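Local coordinates for racemase, putative (Roseobacter denitrificans, PDB 3TCS), which binds magnesium and D-alanine in a TIM barrel and is probably a magnesium-dependent racemase or hydro-lyase of the mandelate racemase family, at residues K167-A172 with D205-Y210; D199-I204 with G226-E231; T211-I216 with T242-D247; H220-H225 with L249-T254. One frame throughout, in Å; residues are numbered along the deposited sequence.

All four contacts belong to one side of the TIM barrel. Contacts 1 and 2 are buried and share strand 201-205: contact 1 pairs its end with strand 165-169, contact 2 its body with strand 229-231. Both reach the same magnesium ion and D-alanine, and Lys-167 of contact 1 forms a salt bridge with Glu-231 of contact 2. Contacts 3 and 4 lie further out, are only partly buried, and both use helix 212-224. There, small apolar contacts and amide ends replace the backbone pairing and metal-binding carboxylates of the barrel, and a second magnesium ion is met through backbone oxygens of Thr-246 and Leu-249.

Contact 1. Residues K167-A172 with D205-Y210; sequences KVRAGA and DANSCY. With MG (magnesium ion), chain J; DAL (D-alanine), chain L.
Lys-167 and Arg-169 reach from one strand toward the Asp-205 carboxylate at the end of its neighbour, where a magnesium ion and D-alanine are bound. Asp-205 OD2 ligates the magnesium ion at 2.1 Å; the N and O of D-alanine chelate it, and water 1, Glu-231 and Glu-257 complete the shell. With CG opposite the backbone N (chi1 -172°) and a bend further out at chi3, the lysine chain brings NZ to 2.8 Å from the ligand N and 3.6 Å from Asp-205 OD2. Tyr-137 hydrogen-bonds this amine, and Glu-231 and Glu-333 form salt bridges with it. Arg-169 folds back at chi2 (-73°), placing NH1 3.2 Å from Asp-205 OD2, obliquely to the guanidinium plane. The Asn-207 amide meets the guanidinium edge, their planes only 13° apart, while Arg-169 NE is held by Ser-140 O. A leucine in place of Arg-169 removes the positive charge beside Asp-205, and the metal-binding carboxylates would probably be left less well balanced.

Further out, Asp-205 OD1 accepts from Asn-207 N at 3.0 Å, an Asx turn, and from water 1, which together restrain the carboxylate's rotation. Asp-205 N donates to Val-168 O, and Ala-170 N to Asp-205 O, in the parallel sheet. Beyond the strands, Ala-172 N donates to Cys-209 SG at 3.5 Å. The lysine and arginine probably offset the negative charge of the clustered metal-binding carboxylates, an arrangement consistent with a site that holds an amino acid chelated to the metal.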
loop_
_atom_site.group_PDB
_atom_site.type_symbol
_atom_site.label_atom_id
_atom_site.label_comp_id
_atom_site.label_asym_id
_atom_site.label_seq_id
_atom_site.Cartn_x
_atom_site.Cartn_y
_atom_site.Cartn_z
ATOM N N LYS B 167 27.484 -3.565 -8.732
ATOM C CA LYS B 167 26.815 -3.483 -7.438
ATOM C C LYS B 167 26.655 -4.873 -6.818
ATOM O O LYS B 167 26.230 -5.818 -7.484
ATOM C CB LYS B 167 25.436 -2.818 -7.562
ATOM C CG LYS B 167 24.795 -2.538 -6.190
ATOM C CD LYS B 167 23.576 -1.614 -6.273
ATOM C CE LYS B 167 22.310 -2.346 -6.706
ATOM N NZ LYS B 167 21.153 -1.391 -6.816
ATOM N N VAL B 168 27.006 -4.991 -5.542
ATOM C CA VAL B 168 26.887 -6.254 -4.829
ATOM C C VAL B 168 26.025 -6.022 -3.592
ATOM O O VAL B 168 25.534 -4.912 -3.379
ATOM C CB VAL B 168 28.276 -6.814 -4.420
ATOM C CG1 VAL B 168 29.101 -7.094 -5.665
ATOM C CG2 VAL B 168 28.996 -5.834 -3.503
ATOM N N ARG B 169 25.850 -7.056 -2.776
ATOM C CA ARG B 169 25.001 -6.958 -1.589
ATOM C C ARG B 169 25.742 -6.982 -0.261
ATOM O O ARG B 169 26.740 -7.689 -0.106
ATOM C CB ARG B 169 23.982 -8.103 -1.586
ATOM C CG ARG B 169 23.194 -8.244 -2.881
ATOM C CD ARG B 169 22.159 -7.138 -3.032
ATOM N NE ARG B 169 21.896 -6.838 -4.438
ATOM C CZ ARG B 169 20.949 -6.007 -4.863
ATOM N NH1 ARG B 169 20.158 -5.395 -3.995
ATOM N NH2 ARG B 169 20.815 -5.766 -6.157
ATOM N N ALA B 170 25.219 -6.219 0.695
ATOM C CA ALA B 170 25.772 -6.138 2.042
ATOM C C ALA B 170 24.692 -6.627 3.003
ATOM O O ALA B 170 23.504 -6.572 2.685
ATOM C CB ALA B 170 26.150 -4.689 2.380
ATOM N N GLY B 171 25.113 -7.110 4.169
ATOM C CA GLY B 171 24.180 -7.597 5.169
ATOM C C GLY B 171 23.202 -8.646 4.682
ATOM O O GLY B 171 23.433 -9.313 3.671
ATOM N N ALA B 172 22.114 -8.808 5.428
ATOM C CA ALA B 172 21.063 -9.757 5.080
ATOM C C ALA B 172 19.823 -8.934 4.743
ATOM O O ALA B 172 19.559 -7.918 5.387
ATOM C CB ALA B 172 20.780 -10.687 6.252
ATOM N N ASP B 205 24.462 -2.568 -1.901
ATOM C CA ASP B 205 23.066 -2.406 -1.495
ATOM C C ASP B 205 22.839 -3.247 -0.244
ATOM O O ASP B 205 23.093 -4.450 -0.257
ATOM C CB ASP B 205 22.152 -2.904 -2.623
ATOM C CG ASP B 205 20.717 -2.426 -2.482
ATOM O OD1 ASP B 205 20.247 -2.249 -1.338
ATOM O OD2 ASP B 205 20.060 -2.245 -3.531
ATOM N N ALA B 206 22.361 -2.627 0.831
ATOM C CA ALA B 206 22.135 -3.354 2.083
ATOM C C ALA B 206 20.686 -3.784 2.298
ATOM O O ALA B 206 20.361 -4.431 3.295
ATOM C CB ALA B 206 22.603 -2.506 3.263
ATOM N N ASN B 207 19.822 -3.412 1.362
ATOM C CA ASN B 207 18.405 -3.755 1.419
ATOM C C ASN B 207 17.757 -3.686 2.804
ATOM O O ASN B 207 17.219 -4.678 3.295
ATOM C CB ASN B 207 18.192 -5.141 0.795
ATOM C CG ASN B 207 18.415 -5.138 -0.715
ATOM O OD1 ASN B 207 17.580 -4.639 -1.481
ATOM N ND2 ASN B 207 19.550 -5.674 -1.147
ATOM N N SER B 208 17.822 -2.508 3.425
ATOM C CA SER B 208 17.214 -2.249 4.734
ATOM C C SER B 208 17.728 -3.066 5.917
ATOM O O SER B 208 17.026 -3.225 6.914
ATOM C CB SER B 208 15.694 -2.438 4.641
ATOM O OG SER B 208 15.096 -1.470 3.797
ATOM N N CYS B 209 18.957 -3.550 5.841
ATOM C CA CYS B 209 19.481 -4.374 6.922
ATOM C C CYS B 209 19.928 -3.709 8.223
ATOM O O CYS B 209 19.651 -4.220 9.309
ATOM C CB CYS B 209 20.645 -5.215 6.396
ATOM S SG CYS B 209 21.498 -6.186 7.676
ATOM N N TYR B 210 20.595 -2.567 8.112
ATOM C CA TYR B 210 21.199 -1.899 9.265
ATOM C C TYR B 210 20.505 -0.813 10.067
ATOM O O TYR B 210 19.571 -0.164 9.611
ATOM C CB TYR B 210 22.546 -1.323 8.832
ATOM C CG TYR B 210 23.435 -2.291 8.094
ATOM C CD1 TYR B 210 23.833 -3.489 8.684
ATOM C CD2 TYR B 210 23.918 -1.991 6.817
ATOM C CE1 TYR B 210 24.693 -4.365 8.029
ATOM C CE2 TYR B 210 24.782 -2.865 6.150
ATOM C CZ TYR B 210 25.165 -4.048 6.768
ATOM O OH TYR B 210 26.042 -4.898 6.141
HETATM MG MG MG J . 18.174 -1.578 -4.068
HETATM N N DAL L . 18.502 -2.199 -6.329
HETATM C CA DAL L . 18.528 -3.640 -6.020
HETATM C CB DAL L . 18.245 -4.460 -7.271
HETATM C C DAL L . 17.495 -3.952 -4.990
HETATM O O DAL L . 17.540 -3.431 -3.922
HETATM O O HOH W 1 17.759 -1.528 -2.010
#

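Contact 2. Residues D199-I204 with G226-E231; sequences DVDLLI and GFCHFE. With MG (magnesium ion), chain J; DAL (D-alanine), chain L.
Leu-202 lies against Phe-227 where two parallel TIM-barrel strands pair, the beta-alpha-beta crossover of strand 201-205, helix 212-224 and strand 229-231. Leu-202 CB sits 3.6 Å from the centroid of the Phe-227 ring, 6° off the normal, a CH-pi contact over the middle of one face, while CD1 reaches toward CE1. Ile-204 CB adds itself beside CE2 of the same ring, at 4.0 Å, and Met-192 and Ile-189 of helix 184-196 pack on this phenylalanine too. Were Phe-227 a serine, a gap would probably open beside Leu-202 CB and Ile-204 CB.

The other side of the sheet carries Leu-203 and His-229. The imidazole swings out opposite its own backbone N (chi1 177°) and turns one face to Leu-203 CD2, which stands 3.6 Å from the ring centroid, while Leu-203 CG presses against His-229 CB. On the opposite face from these two, toward helix 212-224, Ile-204 runs alongside Phe-230, its CG2 3.7 Å from Phe-230 CD1; Val-218 and Leu-222 of that helix cover Phe-230.

Three backbone bonds hold the strands: Cys-228 N to Leu-202 O, Ile-204 N to His-229 O, and Glu-231 N to Ile-204 O. Glu-231 is extended, its OE2 binding magnesium at 2.0 Å. Its OE1, the partner of Lys-167, is also fixed by His-229 NE2, which donates to it in the plane of the imidazole at 2.9 Å with an N-H...O angle of 172°.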
loop_
_atom_site.group_PDB
_atom_site.type_symbol
_atom_site.label_atom_id
_atom_site.label_comp_id
_atom_site.label_asym_id
_atom_site.label_seq_id
_atom_site.Cartn_x
_atom_site.Cartn_y
_atom_site.Cartn_z
ATOM N N ASP B 199 39.907 1.014 -11.551
ATOM C CA ASP B 199 39.257 1.805 -12.587
ATOM C C ASP B 199 37.795 1.493 -12.875
ATOM O O ASP B 199 37.321 1.707 -13.988
ATOM C CB ASP B 199 40.077 1.726 -13.875
ATOM C CG ASP B 199 41.522 2.159 -13.668
ATOM O OD1 ASP B 199 41.738 3.203 -13.020
ATOM O OD2 ASP B 199 42.438 1.460 -14.154
ATOM N N VAL B 200 37.086 0.985 -11.874
ATOM C CA VAL B 200 35.667 0.693 -12.024
ATOM C C VAL B 200 34.922 1.254 -10.819
ATOM O O VAL B 200 35.501 1.434 -9.748
ATOM C CB VAL B 200 35.381 -0.828 -12.114
ATOM C CG1 VAL B 200 36.074 -1.416 -13.325
ATOM C CG2 VAL B 200 35.825 -1.529 -10.842
ATOM N N ASP B 201 33.642 1.552 -10.999
ATOM C CA ASP B 201 32.839 2.067 -9.901
ATOM C C ASP B 201 32.265 0.887 -9.142
ATOM O O ASP B 201 31.833 -0.095 -9.742
ATOM C CB ASP B 201 31.691 2.934 -10.419
ATOM C CG ASP B 201 32.165 4.256 -10.976
ATOM O OD1 ASP B 201 32.956 4.940 -10.293
ATOM O OD2 ASP B 201 31.735 4.617 -12.092
ATOM N N LEU B 202 32.260 0.982 -7.821
ATOM C CA LEU B 202 31.723 -0.090 -7.005
ATOM C C LEU B 202 30.581 0.442 -6.163
ATOM O O LEU B 202 30.713 1.467 -5.487
ATOM C CB LEU B 202 32.818 -0.681 -6.113
ATOM C CG LEU B 202 33.982 -1.309 -6.882
ATOM C CD1 LEU B 202 35.028 -1.834 -5.902
ATOM C CD2 LEU B 202 33.453 -2.444 -7.762
ATOM N N LEU B 203 29.457 -0.263 -6.228
ATOM C CA LEU B 203 28.248 0.097 -5.503
ATOM C C LEU B 203 27.872 -1.057 -4.583
ATOM O O LEU B 203 28.284 -2.194 -4.805
ATOM C CB LEU B 203 27.092 0.317 -6.480
ATOM C CG LEU B 203 27.201 1.368 -7.587
ATOM C CD1 LEU B 203 28.248 0.959 -8.628
ATOM C CD2 LEU B 203 25.836 1.514 -8.242
ATOM N N ILE B 204 27.091 -0.774 -3.552
ATOM C CA ILE B 204 26.655 -1.841 -2.666
ATOM C C ILE B 204 25.228 -1.528 -2.217
ATOM O O ILE B 204 24.823 -0.366 -2.183
ATOM C CB ILE B 204 27.617 -2.007 -1.462
ATOM C CG1 ILE B 204 27.498 -3.428 -0.907
ATOM C CG2 ILE B 204 27.309 -0.973 -0.390
ATOM C CD1 ILE B 204 28.670 -3.852 -0.029
ATOM N N GLY B 226 37.019 3.097 -1.611
ATOM C CA GLY B 226 36.544 3.840 -2.760
ATOM C C GLY B 226 35.175 3.561 -3.351
ATOM O O GLY B 226 34.938 3.959 -4.486
ATOM N N PHE B 227 34.285 2.880 -2.631
ATOM C CA PHE B 227 32.939 2.643 -3.166
ATOM C C PHE B 227 32.286 4.018 -3.303
ATOM O O PHE B 227 32.601 4.929 -2.546
ATOM C CB PHE B 227 32.105 1.769 -2.221
ATOM C CG PHE B 227 32.303 0.293 -2.417
ATOM C CD1 PHE B 227 33.555 -0.289 -2.239
ATOM C CD2 PHE B 227 31.226 -0.525 -2.752
ATOM C CE1 PHE B 227 33.732 -1.669 -2.389
ATOM C CE2 PHE B 227 31.388 -1.899 -2.906
ATOM C CZ PHE B 227 32.646 -2.474 -2.723
ATOM N N CYS B 228 31.364 4.168 -4.247
ATOM C CA CYS B 228 30.733 5.470 -4.454
ATOM C C CYS B 228 29.219 5.468 -4.302
ATOM O O CYS B 228 28.579 6.490 -4.537
ATOM C CB CYS B 228 31.069 5.976 -5.855
ATOM S SG CYS B 228 30.395 4.926 -7.174
ATOM N N HIS B 229 28.651 4.350 -3.864
ATOM C CA HIS B 229 27.198 4.239 -3.776
ATOM C C HIS B 229 26.798 3.251 -2.671
ATOM O O HIS B 229 27.144 2.079 -2.733
ATOM C CB HIS B 229 26.739 3.788 -5.174
ATOM C CG HIS B 229 25.274 3.533 -5.319
ATOM N ND1 HIS B 229 24.502 4.205 -6.240
ATOM C CD2 HIS B 229 24.476 2.577 -4.788
ATOM C CE1 HIS B 229 23.297 3.668 -6.279
ATOM N NE2 HIS B 229 23.254 2.676 -5.409
ATOM N N PHE B 230 26.095 3.746 -1.652
ATOM C CA PHE B 230 25.646 2.934 -0.515
ATOM C C PHE B 230 24.118 2.963 -0.513
ATOM O O PHE B 230 23.495 3.926 -0.051
ATOM C CB PHE B 230 26.212 3.522 0.788
ATOM C CG PHE B 230 26.012 2.649 2.006
ATOM C CD1 PHE B 230 25.528 1.350 1.893
ATOM C CD2 PHE B 230 26.341 3.132 3.268
ATOM C CE1 PHE B 230 25.375 0.542 3.025
ATOM C CE2 PHE B 230 26.195 2.339 4.405
ATOM C CZ PHE B 230 25.712 1.042 4.285
ATOM N N GLU B 231 23.519 1.890 -1.020
ATOM C CA GLU B 231 22.070 1.818 -1.149
ATOM C C GLU B 231 21.276 1.191 -0.010
ATOM O O GLU B 231 21.645 0.142 0.527
ATOM C CB GLU B 231 21.729 1.093 -2.455
ATOM C CG GLU B 231 20.268 1.178 -2.872
ATOM C CD GLU B 231 20.058 0.690 -4.299
ATOM O OE1 GLU B 231 20.999 0.826 -5.109
ATOM O OE2 GLU B 231 18.956 0.197 -4.616
HETATM MG MG MG J . 18.174 -1.578 -4.068
HETATM N N DAL L . 18.502 -2.199 -6.329
HETATM C CA DAL L . 18.528 -3.640 -6.020
HETATM C CB DAL L . 18.245 -4.460 -7.271
HETATM C C DAL L . 17.495 -3.952 -4.990
HETATM O O DAL L . 17.540 -3.431 -3.922
HETATM O O HOH W 2 33.931 3.199 -6.772
HETATM O O HOH W 1 17.759 -1.528 -2.010
#

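Contact 3. Residues T211-I216 with T242-D247; sequences TPDRAI and TKQVTD. With MG (magnesium ion), chain K.
The helical segments 212-216 and 242-247 run in much the same direction, their axes 31° apart and 9.1 Å at closest approach, with Pro-212 and Val-245 the nearest pair of residues. The buried part centres on one branch of Val-245. Its CG2 lies between two successive levels of the facing helix, 3.8 Å from Ala-215 CB and 3.9 Å from Pro-212 CA. Ala-215 has no bulk beyond its methyl group, which lets the valine come this near; the other branch of Val-245, CG1, stands opposite its own backbone N (chi1 -179°) and turns toward Val-253 of strand 252-255.

Nearer the surface, Gln-244 extends toward residues 212-216 and turns the face of its amide to Pro-212 CB, at the edge of the proline ring, the two side chains crossing at about a right angle. Its OE1 is 3.5 Å from Pro-212 CB, so the contact is one of polar group on aliphatic carbon. Ile-216 closes the same flank: its CD1 comes 4.2 Å from Gln-244 NE2, and the side chain also touches Ala-248.

Thr-211 N-caps the first helix, with a weak bond from Arg-214 N to OG1. In the second, the Thr-246 carbonyl O binds a magnesium ion at 2.0 Å, sharing it with Leu-249 O and four waters, while Thr-246 OG1 is hydrogen-bonded to Ala-273 O. This is packing between adjacent outer helices of a TIM barrel, joined by Val-245 against Pro-212 and Ala-215, with Gln-244 and Ile-216 at the margin and a metal bound through backbone oxygens near the C-terminal end of helix 239-248.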
loop_
_atom_site.group_PDB
_atom_site.type_symbol
_atom_site.label_atom_id
_atom_site.label_comp_id
_atom_site.label_asym_id
_atom_site.label_seq_id
_atom_site.Cartn_x
_atom_site.Cartn_y
_atom_site.Cartn_z
ATOM N N THR B 211 21.010 -0.629 11.286
ATOM C CA THR B 211 20.555 0.430 12.174
ATOM C C THR B 211 21.512 1.544 11.749
ATOM O O THR B 211 22.555 1.264 11.156
ATOM C CB THR B 211 20.819 0.102 13.661
ATOM O OG1 THR B 211 22.216 -0.171 13.848
ATOM C CG2 THR B 211 20.002 -1.100 14.102
ATOM N N PRO B 212 21.180 2.814 12.031
ATOM C CA PRO B 212 22.091 3.889 11.625
ATOM C C PRO B 212 23.552 3.718 12.057
ATOM O O PRO B 212 24.463 3.935 11.256
ATOM C CB PRO B 212 21.438 5.131 12.226
ATOM C CG PRO B 212 19.988 4.813 12.094
ATOM C CD PRO B 212 19.921 3.369 12.558
ATOM N N ASP B 213 23.783 3.325 13.309
ATOM C CA ASP B 213 25.155 3.147 13.791
ATOM C C ASP B 213 25.927 2.081 13.028
ATOM O O ASP B 213 27.072 2.298 12.638
ATOM C CB ASP B 213 25.172 2.811 15.286
ATOM C CG ASP B 213 24.843 4.007 16.150
ATOM O OD1 ASP B 213 25.276 5.123 15.795
ATOM O OD2 ASP B 213 24.166 3.835 17.186
ATOM N N ARG B 214 25.305 0.928 12.813
ATOM C CA ARG B 214 25.965 -0.150 12.091
ATOM C C ARG B 214 26.206 0.236 10.632
ATOM O O ARG B 214 27.242 -0.103 10.054
ATOM C CB ARG B 214 25.129 -1.432 12.172
ATOM C CG ARG B 214 25.673 -2.598 11.350
ATOM C CD ARG B 214 27.142 -2.898 11.659
ATOM N NE ARG B 214 27.615 -4.032 10.868
ATOM C CZ ARG B 214 28.892 -4.325 10.643
ATOM N NH1 ARG B 214 29.857 -3.566 11.149
ATOM N NH2 ARG B 214 29.202 -5.381 9.900
ATOM N N ALA B 215 25.249 0.946 10.041
ATOM C CA ALA B 215 25.373 1.382 8.654
ATOM C C ALA B 215 26.543 2.348 8.517
ATOM O O ALA B 215 27.261 2.333 7.513
ATOM C CB ALA B 215 24.079 2.059 8.192
ATOM N N ILE B 216 26.732 3.197 9.521
ATOM C CA ILE B 216 27.827 4.157 9.480
ATOM C C ILE B 216 29.170 3.427 9.557
ATOM O O ILE B 216 30.140 3.831 8.910
ATOM C CB ILE B 216 27.688 5.196 10.616
ATOM C CG1 ILE B 216 26.446 6.063 10.359
ATOM C CG2 ILE B 216 28.941 6.069 10.685
ATOM C CD1 ILE B 216 26.045 6.966 11.519
ATOM N N THR B 242 17.721 6.665 7.752
ATOM C CA THR B 242 18.475 6.789 6.513
ATOM C C THR B 242 19.171 8.151 6.450
ATOM O O THR B 242 20.342 8.251 6.070
ATOM C CB THR B 242 17.543 6.640 5.292
ATOM O OG1 THR B 242 16.877 5.371 5.355
ATOM C CG2 THR B 242 18.337 6.740 3.994
ATOM N N LYS B 243 18.443 9.199 6.824
ATOM C CA LYS B 243 18.985 10.549 6.799
ATOM C C LYS B 243 20.203 10.692 7.710
ATOM O O LYS B 243 21.149 11.402 7.381
ATOM C CB LYS B 243 17.902 11.555 7.206
ATOM C CG LYS B 243 18.387 12.996 7.299
ATOM C CD LYS B 243 17.227 13.934 7.607
ATOM C CE LYS B 243 17.707 15.324 7.992
ATOM N NZ LYS B 243 18.396 16.030 6.882
ATOM N N GLN B 244 20.175 10.017 8.855
ATOM C CA GLN B 244 21.288 10.077 9.800
ATOM C C GLN B 244 22.551 9.546 9.129
ATOM O O GLN B 244 23.637 10.106 9.279
ATOM C CB GLN B 244 20.977 9.233 11.036
ATOM C CG GLN B 244 21.905 9.499 12.208
ATOM C CD GLN B 244 21.692 8.526 13.345
ATOM O OE1 GLN B 244 20.558 8.153 13.655
ATOM N NE2 GLN B 244 22.781 8.115 13.985
ATOM N N VAL B 245 22.391 8.458 8.383
ATOM C CA VAL B 245 23.503 7.840 7.673
ATOM C C VAL B 245 24.005 8.784 6.582
ATOM O O VAL B 245 25.203 9.047 6.473
ATOM C CB VAL B 245 23.067 6.499 7.043
ATOM C CG1 VAL B 245 24.250 5.842 6.330
ATOM C CG2 VAL B 245 22.524 5.577 8.127
ATOM N N THR B 246 23.082 9.286 5.771
ATOM C CA THR B 246 23.430 10.214 4.705
ATOM C C THR B 246 24.225 11.394 5.280
ATOM O O THR B 246 25.263 11.781 4.742
ATOM C CB THR B 246 22.154 10.751 4.016
ATOM O OG1 THR B 246 21.433 9.658 3.440
ATOM C CG2 THR B 246 22.502 11.755 2.927
ATOM N N ASP B 247 23.740 11.950 6.384
ATOM C CA ASP B 247 24.407 13.092 7.004
ATOM C C ASP B 247 25.790 12.770 7.563
ATOM O O ASP B 247 26.693 13.606 7.510
ATOM C CB ASP B 247 23.528 13.685 8.115
ATOM C CG ASP B 247 22.269 14.359 7.572
ATOM O OD1 ASP B 247 22.244 14.710 6.375
ATOM O OD2 ASP B 247 21.309 14.551 8.345
HETATM MG MG MG K . 26.560 12.411 3.295
HETATM O O HOH W 3 27.137 14.021 4.383
HETATM O O HOH W 4 27.841 13.153 1.592
HETATM O O HOH W 5 25.053 13.566 2.298
HETATM O O HOH W 6 26.034 10.795 1.905
#

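Contact 4. Residues H220-H225 with L249-T254; sequences HMLQDH and LDIDVT. With MG (magnesium ion), chain K.
Leu-222 and Ile-251 form the tight, buried part of this contact: Ile-251 CD1 touches Leu-222 CB at 3.8 Å, carried there by an extended side chain whose CG1 lies opposite the backbone N (chi1 -175°). Phe-227 packs on both residues, and Phe-230 and Ile-189 also border the leucine, so the pair belongs to the layer between the barrel sheet and its helices.

Toward solvent the fit is looser. Gln-223 leaves the helix fully extended (chi2 180°) and passes obliquely over Ile-251, its CG 3.9 Å from Ile-251 CB. Its amide ends at the loop of Leu-249, Asp-250 and Ile-251, close to the backbone N atoms of the last two. At the exposed margin, the His-220 ring meets a leucine methyl obliquely, its CD2 nearest at 3.8 Å from Leu-249 CD2, and Asp-250 borders the glutamine amide through CB.

On its far side the same loop faces a magnesium ion. Leu-249 O binds it at 2.0 Å; among the metal's waters, water 4 donates to Asp-250 O at 2.9 Å and water 6 to Ile-251 O at 2.7 Å. Three successive carbonyls thus turn toward the metal and its water shell. The arrangement is that of an alpha-to-beta loop of a TIM barrel, leading from helix 239-248 into strand 252-255 and packed against helix 212-224, with a second metal site apart from the D-alanine pocket.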
loop_
_atom_site.group_PDB
_atom_site.type_symbol
_atom_site.label_atom_id
_atom_site.label_comp_id
_atom_site.label_asym_id
_atom_site.label_seq_id
_atom_site.Cartn_x
_atom_site.Cartn_y
_atom_site.Cartn_z
ATOM N N HIS B 220 31.998 3.480 6.568
ATOM C CA HIS B 220 33.418 3.791 6.678
ATOM C C HIS B 220 34.259 2.770 5.911
ATOM O O HIS B 220 35.255 3.124 5.286
ATOM C CB HIS B 220 33.818 3.840 8.153
ATOM C CG HIS B 220 33.260 5.026 8.878
ATOM N ND1 HIS B 220 33.138 5.077 10.251
ATOM C CD2 HIS B 220 32.800 6.214 8.417
ATOM C CE1 HIS B 220 32.626 6.243 10.603
ATOM N NE2 HIS B 220 32.412 6.952 9.509
ATOM N N MET B 221 33.851 1.506 5.946
ATOM C CA MET B 221 34.582 0.476 5.215
ATOM C C MET B 221 34.459 0.732 3.718
ATOM O O MET B 221 35.421 0.570 2.971
ATOM C CB MET B 221 34.031 -0.916 5.526
ATOM C CG MET B 221 34.111 -1.312 6.984
ATOM S SD MET B 221 33.734 -3.067 7.191
ATOM C CE MET B 221 31.959 -3.046 7.206
ATOM N N LEU B 222 33.264 1.122 3.282
ATOM C CA LEU B 222 33.028 1.403 1.869
ATOM C C LEU B 222 33.899 2.576 1.424
ATOM O O LEU B 222 34.557 2.515 0.384
ATOM C CB LEU B 222 31.545 1.723 1.634
ATOM C CG LEU B 222 30.571 0.566 1.895
ATOM C CD1 LEU B 222 29.135 1.081 1.877
ATOM C CD2 LEU B 222 30.775 -0.525 0.846
ATOM N N GLN B 223 33.908 3.646 2.211
ATOM C CA GLN B 223 34.724 4.807 1.872
ATOM C C GLN B 223 36.208 4.433 1.848
ATOM O O GLN B 223 36.960 4.935 1.013
ATOM C CB GLN B 223 34.482 5.937 2.876
ATOM C CG GLN B 223 33.028 6.375 2.944
ATOM C CD GLN B 223 32.793 7.486 3.943
ATOM O OE1 GLN B 223 33.603 7.709 4.852
ATOM N NE2 GLN B 223 31.676 8.181 3.795
ATOM N N ASP B 224 36.625 3.547 2.751
ATOM C CA ASP B 224 38.027 3.116 2.812
ATOM C C ASP B 224 38.465 2.366 1.557
ATOM O O ASP B 224 39.660 2.213 1.310
ATOM C CB ASP B 224 38.285 2.206 4.021
ATOM C CG ASP B 224 38.176 2.931 5.346
ATOM O OD1 ASP B 224 38.280 4.175 5.371
ATOM O OD2 ASP B 224 38.001 2.242 6.374
ATOM N N HIS B 225 37.509 1.875 0.775
ATOM C CA HIS B 225 37.857 1.158 -0.443
ATOM C C HIS B 225 37.302 1.805 -1.706
ATOM O O HIS B 225 37.133 1.152 -2.735
ATOM C CB HIS B 225 37.415 -0.300 -0.350
ATOM C CG HIS B 225 38.147 -1.068 0.703
ATOM N ND1 HIS B 225 37.777 -1.048 2.029
ATOM C CD2 HIS B 225 39.275 -1.814 0.639
ATOM C CE1 HIS B 225 38.645 -1.747 2.739
ATOM N NE2 HIS B 225 39.565 -2.222 1.919
ATOM N N LEU B 249 27.874 10.140 6.548
ATOM C CA LEU B 249 28.792 9.635 5.536
ATOM C C LEU B 249 29.042 10.556 4.352
ATOM O O LEU B 249 28.175 11.342 3.964
ATOM C CB LEU B 249 28.274 8.302 4.997
ATOM C CG LEU B 249 28.171 7.136 5.975
ATOM C CD1 LEU B 249 27.607 5.925 5.239
ATOM C CD2 LEU B 249 29.549 6.817 6.545
ATOM N N ASP B 250 30.239 10.444 3.778
ATOM C CA ASP B 250 30.610 11.228 2.606
ATOM C C ASP B 250 30.093 10.501 1.368
ATOM O O ASP B 250 29.598 11.123 0.432
ATOM C CB ASP B 250 32.131 11.372 2.499
ATOM C CG ASP B 250 32.714 12.260 3.585
ATOM O OD1 ASP B 250 32.167 13.362 3.809
ATOM O OD2 ASP B 250 33.726 11.862 4.206
ATOM N N ILE B 251 30.223 9.178 1.370
ATOM C CA ILE B 251 29.773 8.357 0.245
ATOM C C ILE B 251 28.287 8.609 -0.016
ATOM O O ILE B 251 27.526 8.827 0.921
ATOM C CB ILE B 251 30.012 6.853 0.546
ATOM C CG1 ILE B 251 29.648 6.000 -0.671
ATOM C CG2 ILE B 251 29.202 6.427 1.759
ATOM C CD1 ILE B 251 30.055 4.543 -0.520
ATOM N N ASP B 252 27.877 8.602 -1.283
ATOM C CA ASP B 252 26.469 8.831 -1.610
ATOM C C ASP B 252 25.587 7.726 -1.019
ATOM O O ASP B 252 25.902 6.543 -1.141
ATOM C CB ASP B 252 26.241 8.854 -3.132
ATOM C CG ASP B 252 26.723 10.137 -3.799
ATOM O OD1 ASP B 252 26.817 11.191 -3.130
ATOM O OD2 ASP B 252 26.985 10.090 -5.017
ATOM N N VAL B 253 24.490 8.122 -0.378
ATOM C CA VAL B 253 23.537 7.172 0.186
ATOM C C VAL B 253 22.300 7.290 -0.700
ATOM O O VAL B 253 21.819 8.393 -0.970
ATOM C CB VAL B 253 23.178 7.512 1.645
ATOM C CG1 VAL B 253 22.040 6.613 2.134
ATOM C CG2 VAL B 253 24.407 7.316 2.524
ATOM N N THR B 254 21.788 6.151 -1.148
ATOM C CA THR B 254 20.657 6.139 -2.067
ATOM C C THR B 254 19.479 5.296 -1.593
ATOM O O THR B 254 19.613 4.476 -0.687
ATOM C CB THR B 254 21.118 5.587 -3.424
ATOM O OG1 THR B 254 21.208 4.158 -3.345
ATOM C CG2 THR B 254 22.503 6.126 -3.774
HETATM MG MG MG K . 26.560 12.411 3.295
HETATM O O HOH W 4 27.841 13.153 1.592
HETATM O O HOH W 6 26.034 10.795 1.905
HETATM O O HOH W 5 25.053 13.566 2.298
HETATM O O HOH W 3 27.137 14.021 4.383
#